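Local coordinates for sterol regulatory element-binding protein cleavage-activating protein (Schizosaccharomyces pombe, PDB 4YHC), which escorts the precursor of transcription factor Sre1 for processing at low sterol and low oxygen, this chain being its WD40 domain, at residues A[141-146]-A[187-192]; A[225-230]-A[236-241]; A[256-261]-A[285-290]; A[291-294]-A[299-302]. The protein carries 9 engineered substitutions. One frame throughout, in Å; residues are numbered along the deposited sequence.

Interaction 1: residues A[141-146]-A[187-192]; sequences VVVESS and NRIASL. Engineered in segment 187-192: Ser191 (natural residue Cys).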
loop_
_atom_site.group_PDB
_atom_site.type_symbol
_atom_site.label_atom_id
_atom_site.label_comp_id
_atom_site.label_asym_id
_atom_site.label_seq_id
_atom_site.Cartn_x
_atom_site.Cartn_y
_atom_site.Cartn_z
ATOM N N VAL A 141 -5.583 0.857 -15.988
ATOM C CA VAL A 141 -5.105 2.212 -16.202
ATOM C C VAL A 141 -3.592 2.234 -16.191
ATOM O O VAL A 141 -2.922 1.710 -15.280
ATOM C CB VAL A 141 -5.655 3.150 -15.123
ATOM C CG1 VAL A 141 -5.170 4.583 -15.318
ATOM C CG2 VAL A 141 -7.192 3.102 -15.114
ATOM N N VAL A 142 -3.032 2.880 -17.193
ATOM C CA VAL A 142 -1.615 3.001 -17.337
ATOM C C VAL A 142 -1.247 4.451 -17.309
ATOM O O VAL A 142 -1.687 5.234 -18.169
ATOM C CB VAL A 142 -1.162 2.387 -18.685
ATOM C CG1 VAL A 142 0.343 2.485 -18.838
ATOM C CG2 VAL A 142 -1.559 0.934 -18.713
ATOM N N VAL A 143 -0.458 4.825 -16.320
ATOM C CA VAL A 143 -0.074 6.197 -16.117
ATOM C C VAL A 143 1.404 6.355 -16.394
ATOM O O VAL A 143 2.248 5.630 -15.832
ATOM C CB VAL A 143 -0.387 6.704 -14.678
ATOM C CG1 VAL A 143 -0.012 8.173 -14.527
ATOM C CG2 VAL A 143 -1.871 6.518 -14.346
ATOM N N GLU A 144 1.725 7.349 -17.226
ATOM C CA GLU A 144 3.110 7.638 -17.582
ATOM C C GLU A 144 3.598 8.894 -16.925
ATOM O O GLU A 144 2.881 9.865 -16.787
ATOM C CB GLU A 144 3.258 7.785 -19.081
ATOM C CG GLU A 144 3.119 6.483 -19.840
ATOM C CD GLU A 144 3.239 6.712 -21.333
ATOM O OE1 GLU A 144 4.353 7.149 -21.760
ATOM O OE2 GLU A 144 2.222 6.476 -22.055
ATOM N N SER A 145 4.832 8.874 -16.486
ATOM C CA SER A 145 5.375 10.087 -15.848
ATOM C C SER A 145 5.339 11.306 -16.768
ATOM O O SER A 145 5.330 12.438 -16.300
ATOM C CB SER A 145 6.783 9.817 -15.404
ATOM O OG SER A 145 7.360 8.992 -16.386
ATOM N N SER A 146 5.264 11.028 -18.070
ATOM C CA SER A 146 5.119 12.026 -19.123
ATOM C C SER A 146 3.833 12.848 -18.985
ATOM O O SER A 146 3.768 13.954 -19.477
ATOM C CB SER A 146 5.170 11.332 -20.508
ATOM O OG SER A 146 3.934 10.670 -20.830
ATOM N N ASN A 187 -15.075 5.376 -9.891
ATOM C CA ASN A 187 -13.671 5.113 -10.123
ATOM C C ASN A 187 -12.971 6.400 -10.408
ATOM O O ASN A 187 -13.466 7.201 -11.155
ATOM C CB ASN A 187 -13.489 4.161 -11.272
ATOM C CG ASN A 187 -13.959 2.769 -10.935
ATOM O OD1 ASN A 187 -14.136 2.432 -9.752
ATOM N ND2 ASN A 187 -14.016 1.900 -11.961
ATOM N N ARG A 188 -11.849 6.628 -9.741
ATOM C CA ARG A 188 -11.126 7.885 -9.862
ATOM C C ARG A 188 -9.660 7.638 -10.020
ATOM O O ARG A 188 -9.136 6.666 -9.496
ATOM C CB ARG A 188 -11.357 8.723 -8.635
ATOM C CG ARG A 188 -12.777 8.964 -8.247
ATOM C CD ARG A 188 -12.860 10.049 -7.178
ATOM N NE ARG A 188 -14.080 9.979 -6.353
ATOM C CZ ARG A 188 -15.271 10.523 -6.672
ATOM N NH1 ARG A 188 -16.328 10.374 -5.885
ATOM N NH2 ARG A 188 -15.426 11.163 -7.797
ATOM N N ILE A 189 -8.997 8.459 -10.829
ATOM C CA ILE A 189 -7.541 8.454 -10.925
ATOM C C ILE A 189 -7.036 9.835 -10.585
ATOM O O ILE A 189 -7.427 10.833 -11.252
ATOM C CB ILE A 189 -7.068 8.130 -12.344
ATOM C CG1 ILE A 189 -7.703 6.845 -12.831
ATOM C CG2 ILE A 189 -5.569 8.025 -12.398
ATOM C CD1 ILE A 189 -7.143 5.597 -12.170
ATOM N N ALA A 190 -6.136 9.911 -9.611
ATOM C CA ALA A 190 -5.659 11.209 -9.098
ATOM C C ALA A 190 -4.178 11.301 -9.377
ATOM O O ALA A 190 -3.463 10.325 -9.142
ATOM C CB ALA A 190 -5.918 11.316 -7.599
ATOM N N SER A 191 -3.721 12.473 -9.858
ATOM C CA SER A 191 -2.333 12.679 -10.239
ATOM C C SER A 191 -1.775 14.000 -9.701
ATOM O O SER A 191 -2.352 15.046 -9.830
ATOM C CB SER A 191 -2.177 12.605 -11.769
ATOM O OG SER A 191 -2.873 11.491 -12.314
ATOM N N LEU A 192 -0.651 13.927 -9.054
ATOM C CA LEU A 192 0.033 15.113 -8.565
ATOM C C LEU A 192 1.062 15.409 -9.619
ATOM O O LEU A 192 1.880 14.525 -9.954
ATOM C CB LEU A 192 0.718 14.842 -7.220
ATOM C CG LEU A 192 1.683 15.955 -6.706
ATOM C CD1 LEU A 192 0.903 17.238 -6.528
ATOM C CD2 LEU A 192 2.272 15.516 -5.390
#

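Interaction 2: residues A[225-230]-A[236-241]; sequences KDIYGI and LFLARD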
loop_
_atom_site.group_PDB
_atom_site.type_symbol
_atom_site.label_atom_id
_atom_site.label_comp_id
_atom_site.label_asym_id
_atom_site.label_seq_id
_atom_site.Cartn_x
_atom_site.Cartn_y
_atom_site.Cartn_z
ATOM N N LYS A 225 3.759 17.646 -1.908
ATOM C CA LYS A 225 4.781 16.604 -1.768
ATOM C C LYS A 225 4.245 15.194 -2.079
ATOM O O LYS A 225 5.028 14.294 -2.448
ATOM C CB LYS A 225 5.331 16.644 -0.347
ATOM C CG LYS A 225 6.065 17.932 0.044
ATOM C CD LYS A 225 7.292 18.092 -0.840
ATOM C CE LYS A 225 8.308 19.150 -0.373
ATOM N NZ LYS A 225 8.867 18.855 0.951
ATOM N N ASP A 226 2.938 14.976 -1.895
ATOM C CA ASP A 226 2.414 13.619 -2.080
ATOM C C ASP A 226 0.884 13.649 -2.028
ATOM O O ASP A 226 0.244 14.592 -1.558
ATOM C CB ASP A 226 2.931 12.657 -0.982
ATOM C CG ASP A 226 3.201 11.233 -1.519
ATOM O OD1 ASP A 226 2.697 10.896 -2.645
ATOM O OD2 ASP A 226 3.880 10.436 -0.795
ATOM N N ILE A 227 0.330 12.579 -2.533
ATOM C CA ILE A 227 -1.107 12.302 -2.417
ATOM C C ILE A 227 -1.300 10.861 -2.027
ATOM O O ILE A 227 -0.508 9.982 -2.417
ATOM C CB ILE A 227 -1.878 12.605 -3.720
ATOM C CG1 ILE A 227 -1.358 11.844 -4.942
ATOM C CG2 ILE A 227 -1.858 14.064 -4.014
ATOM C CD1 ILE A 227 -2.194 12.116 -6.190
ATOM N N TYR A 228 -2.362 10.578 -1.250
ATOM C CA TYR A 228 -2.590 9.193 -0.817
ATOM C C TYR A 228 -4.097 9.074 -0.640
ATOM O O TYR A 228 -4.738 10.015 -0.172
ATOM C CB TYR A 228 -1.849 8.863 0.500
ATOM C CG TYR A 228 -1.893 7.391 0.857
ATOM C CD1 TYR A 228 -2.965 6.886 1.601
ATOM C CD2 TYR A 228 -0.919 6.499 0.434
ATOM C CE1 TYR A 228 -3.065 5.539 1.909
ATOM C CE2 TYR A 228 -1.006 5.117 0.802
ATOM C CZ TYR A 228 -2.101 4.694 1.504
ATOM O OH TYR A 228 -2.300 3.415 1.897
ATOM N N GLY A 229 -4.666 7.960 -1.034
ATOM C CA GLY A 229 -6.160 7.811 -1.010
ATOM C C GLY A 229 -6.647 6.746 -0.036
ATOM O O GLY A 229 -5.941 5.778 0.223
ATOM N N ILE A 230 -7.798 6.945 0.577
ATOM C CA ILE A 230 -8.526 5.825 1.277
ATOM C C ILE A 230 -9.789 5.685 0.435
ATOM O O ILE A 230 -10.739 6.480 0.544
ATOM C CB ILE A 230 -8.906 6.142 2.696
ATOM C CG1 ILE A 230 -7.728 6.724 3.438
ATOM C CG2 ILE A 230 -9.615 4.988 3.418
ATOM C CD1 ILE A 230 -6.978 5.791 4.260
ATOM N N LEU A 236 -9.009 11.782 -0.295
ATOM C CA LEU A 236 -7.644 11.977 -0.716
ATOM C C LEU A 236 -6.900 12.852 0.271
ATOM O O LEU A 236 -7.457 13.908 0.723
ATOM C CB LEU A 236 -7.647 12.674 -2.065
ATOM C CG LEU A 236 -6.270 12.896 -2.679
ATOM C CD1 LEU A 236 -6.221 12.605 -4.140
ATOM C CD2 LEU A 236 -5.807 14.338 -2.483
ATOM N N PHE A 237 -5.669 12.439 0.606
ATOM C CA PHE A 237 -4.799 13.202 1.517
ATOM C C PHE A 237 -3.760 13.888 0.595
ATOM O O PHE A 237 -3.129 13.224 -0.243
ATOM C CB PHE A 237 -4.105 12.326 2.550
ATOM C CG PHE A 237 -5.012 11.746 3.582
ATOM C CD1 PHE A 237 -5.759 10.610 3.317
ATOM C CD2 PHE A 237 -5.114 12.312 4.829
ATOM C CE1 PHE A 237 -6.610 10.098 4.265
ATOM C CE2 PHE A 237 -5.942 11.813 5.745
ATOM C CZ PHE A 237 -6.665 10.689 5.490
ATOM N N LEU A 238 -3.607 15.212 0.703
ATOM C CA LEU A 238 -2.642 16.014 -0.050
ATOM C C LEU A 238 -1.587 16.534 0.959
ATOM O O LEU A 238 -1.903 17.306 1.798
ATOM C CB LEU A 238 -3.344 17.186 -0.702
ATOM C CG LEU A 238 -2.630 18.041 -1.798
ATOM C CD1 LEU A 238 -2.364 19.454 -1.343
ATOM C CD2 LEU A 238 -1.326 17.519 -2.357
ATOM N N ALA A 239 -0.370 16.043 0.891
ATOM C CA ALA A 239 0.697 16.395 1.767
ATOM C C ALA A 239 1.464 17.558 1.143
ATOM O O ALA A 239 1.687 17.590 -0.042
ATOM C CB ALA A 239 1.649 15.265 1.913
ATOM N N ARG A 240 1.795 18.532 1.967
ATOM C CA ARG A 240 2.512 19.752 1.509
ATOM C C ARG A 240 3.571 19.946 2.607
ATOM O O ARG A 240 4.083 18.917 3.153
ATOM C CB ARG A 240 1.545 20.947 1.293
ATOM C CG ARG A 240 0.511 21.171 2.382
ATOM C CD ARG A 240 -0.499 22.305 2.041
ATOM N NE ARG A 240 -1.536 22.339 3.057
ATOM C CZ ARG A 240 -1.377 22.658 4.341
ATOM N NH1 ARG A 240 -0.227 23.151 4.812
ATOM N NH2 ARG A 240 -2.395 22.481 5.183
ATOM N N ASP A 241 3.990 21.174 2.891
ATOM C CA ASP A 241 5.186 21.365 3.753
ATOM C C ASP A 241 4.896 21.690 5.193
ATOM O O ASP A 241 5.765 21.540 6.009
ATOM C CB ASP A 241 6.140 22.384 3.098
ATOM C CG ASP A 241 7.213 21.684 2.186
ATOM O OD1 ASP A 241 7.570 20.487 2.402
ATOM O OD2 ASP A 241 7.666 22.311 1.248
#

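Interaction 3: residues A[256-261]-A[285-290]; sequences HSFTLP and SSISFC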
loop_
_atom_site.group_PDB
_atom_site.type_symbol
_atom_site.label_atom_id
_atom_site.label_comp_id
_atom_site.label_asym_id
_atom_site.label_seq_id
_atom_site.Cartn_x
_atom_site.Cartn_y
_atom_site.Cartn_z
ATOM N N HIS A 256 -10.304 18.552 6.833
ATOM C CA HIS A 256 -9.399 18.974 7.889
ATOM C C HIS A 256 -8.015 19.154 7.319
ATOM O O HIS A 256 -7.686 18.494 6.330
ATOM C CB HIS A 256 -9.332 17.911 8.932
ATOM C CG HIS A 256 -8.584 18.283 10.159
ATOM N ND1 HIS A 256 -8.997 19.290 11.003
ATOM C CD2 HIS A 256 -7.503 17.718 10.747
ATOM C CE1 HIS A 256 -8.209 19.329 12.053
ATOM N NE2 HIS A 256 -7.288 18.384 11.914
ATOM N N SER A 257 -7.212 20.000 7.983
ATOM C CA SER A 257 -5.796 20.142 7.717
ATOM C C SER A 257 -5.100 19.727 8.942
ATOM O O SER A 257 -5.381 20.233 10.030
ATOM C CB SER A 257 -5.430 21.575 7.354
ATOM O OG SER A 257 -6.093 21.842 6.140
ATOM N N PHE A 258 -4.285 18.698 8.807
ATOM C CA PHE A 258 -3.478 18.212 9.901
ATOM C C PHE A 258 -2.196 19.046 9.859
ATOM O O PHE A 258 -1.785 19.423 8.805
ATOM C CB PHE A 258 -3.118 16.707 9.723
ATOM C CG PHE A 258 -4.315 15.764 9.839
ATOM C CD1 PHE A 258 -5.168 15.582 8.789
ATOM C CD2 PHE A 258 -4.557 15.083 10.995
ATOM C CE1 PHE A 258 -6.245 14.695 8.868
ATOM C CE2 PHE A 258 -5.605 14.178 11.079
ATOM C CZ PHE A 258 -6.467 14.022 10.028
ATOM N N THR A 259 -1.568 19.293 11.007
ATOM C CA THR A 259 -0.309 20.050 11.048
ATOM C C THR A 259 0.853 19.090 11.147
ATOM O O THR A 259 0.867 18.258 12.041
ATOM C CB THR A 259 -0.277 21.001 12.281
ATOM O OG1 THR A 259 -1.420 21.847 12.219
ATOM C CG2 THR A 259 0.954 21.907 12.225
ATOM N N LEU A 260 1.762 19.165 10.167
ATOM C CA LEU A 260 2.925 18.281 10.073
ATOM C C LEU A 260 4.170 19.073 9.736
ATOM O O LEU A 260 4.100 20.163 9.185
ATOM C CB LEU A 260 2.741 17.184 8.975
ATOM C CG LEU A 260 1.657 16.168 9.375
ATOM C CD1 LEU A 260 1.416 15.255 8.176
ATOM C CD2 LEU A 260 1.996 15.330 10.615
ATOM N N PRO A 261 5.311 18.487 9.975
ATOM C CA PRO A 261 6.544 19.080 9.450
ATOM C C PRO A 261 6.693 18.759 7.994
ATOM O O PRO A 261 5.830 18.036 7.413
ATOM C CB PRO A 261 7.629 18.425 10.296
ATOM C CG PRO A 261 7.072 17.145 10.717
ATOM C CD PRO A 261 5.575 17.308 10.845
ATOM N N SER A 285 -11.461 4.281 14.255
ATOM C CA SER A 285 -11.052 4.448 15.626
ATOM C C SER A 285 -9.757 5.284 15.734
ATOM O O SER A 285 -9.486 5.805 16.814
ATOM C CB SER A 285 -10.751 3.102 16.293
ATOM O OG SER A 285 -11.907 2.286 16.366
ATOM N N SER A 286 -8.991 5.382 14.651
ATOM C CA SER A 286 -7.639 6.059 14.651
ATOM C C SER A 286 -7.142 6.317 13.267
ATOM O O SER A 286 -7.650 5.688 12.316
ATOM C CB SER A 286 -6.558 5.326 15.421
ATOM O OG SER A 286 -6.194 4.070 14.862
ATOM N N ILE A 287 -6.215 7.282 13.130
ATOM C CA ILE A 287 -5.594 7.561 11.838
ATOM C C ILE A 287 -4.108 7.583 12.108
ATOM O O ILE A 287 -3.673 8.206 13.110
ATOM C CB ILE A 287 -6.000 8.939 11.316
ATOM C CG1 ILE A 287 -7.496 9.129 11.388
ATOM C CG2 ILE A 287 -5.472 9.172 9.892
ATOM C CD1 ILE A 287 -7.954 10.533 10.996
ATOM N N SER A 288 -3.322 7.025 11.195
ATOM C CA SER A 288 -1.846 6.990 11.315
ATOM C C SER A 288 -1.273 7.443 10.014
ATOM O O SER A 288 -1.744 7.011 8.898
ATOM C CB SER A 288 -1.323 5.607 11.552
ATOM O OG SER A 288 -1.765 5.025 12.744
ATOM N N PHE A 289 -0.240 8.288 10.123
ATOM C CA PHE A 289 0.531 8.769 8.952
ATOM C C PHE A 289 1.944 8.240 9.095
ATOM O O PHE A 289 2.466 8.187 10.230
ATOM C CB PHE A 289 0.661 10.298 8.873
ATOM C CG PHE A 289 -0.603 11.044 8.784
ATOM C CD1 PHE A 289 -1.684 10.562 8.037
ATOM C CD2 PHE A 289 -0.741 12.260 9.378
ATOM C CE1 PHE A 289 -2.877 11.272 7.934
ATOM C CE2 PHE A 289 -1.927 12.975 9.263
ATOM C CZ PHE A 289 -3.024 12.443 8.570
ATOM N N CYS A 290 2.564 7.928 7.971
ATOM C CA CYS A 290 3.962 7.575 7.879
ATOM C C CYS A 290 4.563 8.452 6.830
ATOM O O CYS A 290 4.019 8.612 5.760
ATOM C CB CYS A 290 4.152 6.101 7.448
ATOM S SG CYS A 290 5.889 5.613 7.291
#

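Interaction 4: residues A[291-294]-A[299-302]; sequences FTHA and VLYY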
loop_
_atom_site.group_PDB
_atom_site.type_symbol
_atom_site.label_atom_id
_atom_site.label_comp_id
_atom_site.label_asym_id
_atom_site.label_seq_id
_atom_site.Cartn_x
_atom_site.Cartn_y
_atom_site.Cartn_z
ATOM N N PHE A 291 5.727 8.996 7.125
ATOM C CA PHE A 291 6.480 9.839 6.148
ATOM C C PHE A 291 7.969 9.956 6.526
ATOM O O PHE A 291 8.372 9.548 7.618
ATOM C CB PHE A 291 5.806 11.211 5.977
ATOM C CG PHE A 291 5.817 12.028 7.215
ATOM C CD1 PHE A 291 4.797 11.960 8.134
ATOM C CD2 PHE A 291 6.902 12.861 7.474
ATOM C CE1 PHE A 291 4.822 12.752 9.270
ATOM C CE2 PHE A 291 6.949 13.631 8.599
ATOM C CZ PHE A 291 5.920 13.578 9.511
ATOM N N THR A 292 8.758 10.414 5.565
ATOM C CA THR A 292 10.142 10.815 5.787
ATOM C C THR A 292 10.219 12.297 5.894
ATOM O O THR A 292 9.688 13.051 5.088
ATOM C CB THR A 292 11.033 10.310 4.663
ATOM O OG1 THR A 292 10.900 8.886 4.639
ATOM C CG2 THR A 292 12.548 10.668 4.894
ATOM N N HIS A 293 10.780 12.704 6.998
ATOM C CA HIS A 293 10.881 14.093 7.369
ATOM C C HIS A 293 11.874 14.725 6.379
ATOM O O HIS A 293 13.014 14.209 6.191
ATOM C CB HIS A 293 11.407 14.108 8.800
ATOM C CG HIS A 293 11.219 15.404 9.506
ATOM N ND1 HIS A 293 11.823 16.592 9.092
ATOM C CD2 HIS A 293 10.471 15.713 10.574
ATOM C CE1 HIS A 293 11.472 17.557 9.930
ATOM N NE2 HIS A 293 10.661 17.040 10.838
ATOM N N ALA A 294 11.444 15.757 5.686
ATOM C CA ALA A 294 12.272 16.434 4.717
ATOM C C ALA A 294 13.503 17.153 5.283
ATOM O O ALA A 294 14.438 17.410 4.553
ATOM C CB ALA A 294 11.436 17.437 3.919
ATOM N N VAL A 299 12.445 8.605 9.390
ATOM C CA VAL A 299 11.047 8.106 9.196
ATOM C C VAL A 299 10.243 8.342 10.480
ATOM O O VAL A 299 10.626 7.986 11.567
ATOM C CB VAL A 299 11.040 6.647 8.716
ATOM C CG1 VAL A 299 9.577 6.071 8.533
ATOM C CG2 VAL A 299 11.848 6.537 7.428
ATOM N N LEU A 300 9.099 8.947 10.309
ATOM C CA LEU A 300 8.202 9.264 11.390
ATOM C C LEU A 300 6.776 8.660 11.231
ATOM O O LEU A 300 6.265 8.541 10.154
ATOM C CB LEU A 300 8.085 10.768 11.544
ATOM C CG LEU A 300 9.092 11.708 12.204
ATOM C CD1 LEU A 300 9.034 11.587 13.690
ATOM C CD2 LEU A 300 10.482 11.444 11.743
ATOM N N TYR A 301 6.180 8.339 12.361
ATOM C CA TYR A 301 4.804 7.804 12.455
ATOM C C TYR A 301 4.016 8.671 13.397
ATOM O O TYR A 301 4.417 8.886 14.537
ATOM C CB TYR A 301 4.813 6.364 12.933
ATOM C CG TYR A 301 5.513 5.444 11.980
ATOM C CD1 TYR A 301 6.896 5.281 12.024
ATOM C CD2 TYR A 301 4.769 4.707 11.045
ATOM C CE1 TYR A 301 7.545 4.426 11.146
ATOM C CE2 TYR A 301 5.396 3.867 10.165
ATOM C CZ TYR A 301 6.786 3.700 10.230
ATOM O OH TYR A 301 7.366 2.916 9.308
ATOM N N TYR A 302 2.976 9.309 12.862
ATOM C CA TYR A 302 2.067 10.082 13.660
ATOM C C TYR A 302 0.777 9.282 13.769
ATOM O O TYR A 302 0.228 8.818 12.719
ATOM C CB TYR A 302 1.775 11.401 12.976
ATOM C CG TYR A 302 2.789 12.486 13.161
ATOM C CD1 TYR A 302 4.122 12.273 12.888
ATOM C CD2 TYR A 302 2.393 13.757 13.557
ATOM C CE1 TYR A 302 5.056 13.292 13.010
ATOM C CE2 TYR A 302 3.323 14.791 13.713
ATOM C CZ TYR A 302 4.645 14.538 13.430
ATOM O OH TYR A 302 5.503 15.548 13.510
#

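Interaction 1: residues A[141-146]-A[187-192]
Val141 and Val143 face Ile189 across the gap between two successive blades of a WD40 beta-propeller, the predicted third and fourth WD repeats. Segment 141-146, on the second strand of its sheet, and segment 187-192, on the second strand of the following one, exchange no hydrogen bond. Their backbones stay well apart, with the CA atoms of Val141 and Ile189 at 8.5 Å, so these two segments touch through side chains alone.

The apolar contact rests on the two branches of Ile189. With chi1 at -53°, CG2 lies opposite the backbone N and turns to Val143, while CG1 carries CD1 across to Val141, and the two side chains meet tip to tip. Val143 touches more loosely, its CG2 lying 4.4 Å from Ile189 CG2. Met126, on strand 121-127, also packs on Ile189, and Ile149 on Val141, so the layer continues into the neighbouring strands of the earlier blade.

The CB of Ser191, an engineered residue replacing cysteine, points toward the earlier blade, and its side chain touches Ile149. A polar link between the blades runs from Asn187 ND2 to Pro127 O. The tighter apolar fit is at Ile189 CD1, which sits between the two methyls of Val141, 3.9 Å from CG1 and 3.9 Å from CG2.

Interaction 2: residues A[225-230]-A[236-241]
A classic beta bulge sets two residues, Lys225 and Asp226, opposite the single Ala239 in the hairpin that begins this WD40 propeller blade. Lys225 N makes the stronger bond, 2.8 Å to Ala239 O and almost straight, whereas the bond from Asp226 N to the same oxygen is weak. Beyond the bulge the hairpin is regular: strands 226-230 and 236-239 run antiparallel at 162°, and Tyr228 pairs with Phe237 through two backbone bonds, the shorter being Phe237 N to Tyr228 O at 2.7 Å.

On one face Ile227 CG2 packs against Leu238 CD2 at 3.9 Å, and both Ile227 and Leu236 continue onto Ala190 of the preceding blade. The other face carries the Phe237 ring, whose edge is met in plane by Tyr228 O. Ile230 CG1 also reaches that edge, 3.6 Å from Phe237 CE1.

At the open end of the hairpin, Lys225 is bent at chi2 (-63°) and chi4 (61°), which folds NZ back to the syn lone pair of Asp241 OD1 in a salt bridge modelled so short that its exact length is doubtful; Ile263 O takes a second bond from NZ. Asp226 OD1 accepts its own neighbour Ile227 N at 2.9 Å, and also pairs with Lys177, while OD2 receives Phe268 N. With lysine matched to aspartate at both sites, the acids are likely to remain ionised; the Asp226-Lys177 pair ties the bulge to the preceding blade, while Lys225-Asp241 closes the hairpin's open end.

Interaction 3: residues A[256-261]-A[285-290]
A T-shaped aromatic pair, Phe258 with Phe289, fills the seam between two successive sheets of the WD40 propeller. Phe258 lies on the outermost strand of one blade, 253-259, and Phe289 on strand 281-292 of the next; no hydrogen bond links the two segments. The ring planes stand at 82° with centroids 4.9 Å apart, and the edge of Phe289 is driven into the face of Phe258, so that Phe289 CZ hangs 3.6 Å above the centre of that ring.

The opposite face of Phe258 is taken by its own strand: the imidazole of His256 comes edge-on, with CD2 over the ring centre. Sandwiched this way, the phenyl group is held flat between two edges. Its far end meets Ile287, whose CD1 comes to the ring edge, near its plane, 3.9 Å from Phe258 CZ. Tyr304 packs obliquely against both phenylalanines and carries the aromatic cluster onto the following strand.

With chi2 at -38°, the Phe289 ring is turned so that its CE2-CZ side points at Phe258. An alanine in place of Phe258 is likely to open a gap between the blades and leave the edges of Phe289 and His256 without the ring faces they meet. Leu260 completes the seam beside the pair, with CD1 3.9 Å from Phe289 CD2.

Interaction 4: residues A[291-294]-A[299-302]
Phe291 and Leu300 form an antiparallel hydrogen-bonded pair at the turn end of a beta hairpin in this WD40 propeller sheet, joining strands 281-292 and 299-304. Leu300 N reaches Phe291 O at 2.9 Å in a nearly straight bond, and the return bond from Phe291 N to Leu300 O is 3.1 Å. Thr292 and Val299 follow as the next, non-hydrogen-bonded pair.

The Phe291 side chain takes the crowded position, with CG between the backbone N and the carbonyl carbon (chi1 64°), and this swings the ring across the partner strand. Leu300 CB then lies over one face of that ring, offset toward the rim. Farther along, the ring meets Tyr302 obliquely, the planes 43° apart and Phe291 CZ 3.6 Å from Tyr302 CE1. Replacing Phe291 with a serine would probably remove the ring face over Leu300 CB and open a gap beside Tyr302.

Leu300 is also reached from the turn, where His293 CB touches its CD2. Ile346, on the adjacent strand 344-349, packs on both Leu300 and Tyr302. The other face of the hairpin has the lighter contact: Thr292 OG1 rests 3.8 Å from Val299 CG2.

In the fold
The four contacts follow one another along the chain and around part of the propeller. Interaction 1 joins two blades and touches interaction 2 through Ala190 and Leu192, with Ala190 CB 3.7 Å from Leu236 CD1. Interaction 2 passes the core on to interaction 3, where Phe237 CE2 lies 3.8 Å from Phe289 CE1. Interactions 3 and 4 share strand 281-292; Phe289 N to Tyr302 O, at 2.7 Å, is probably a hydrogen bond continuing the hairpin ladder. Interaction 1 does not touch interactions 3 and 4; its centre lies about 25 Å from that of interaction 4. All four lie within the region that, by similarity, interacts with Sre1.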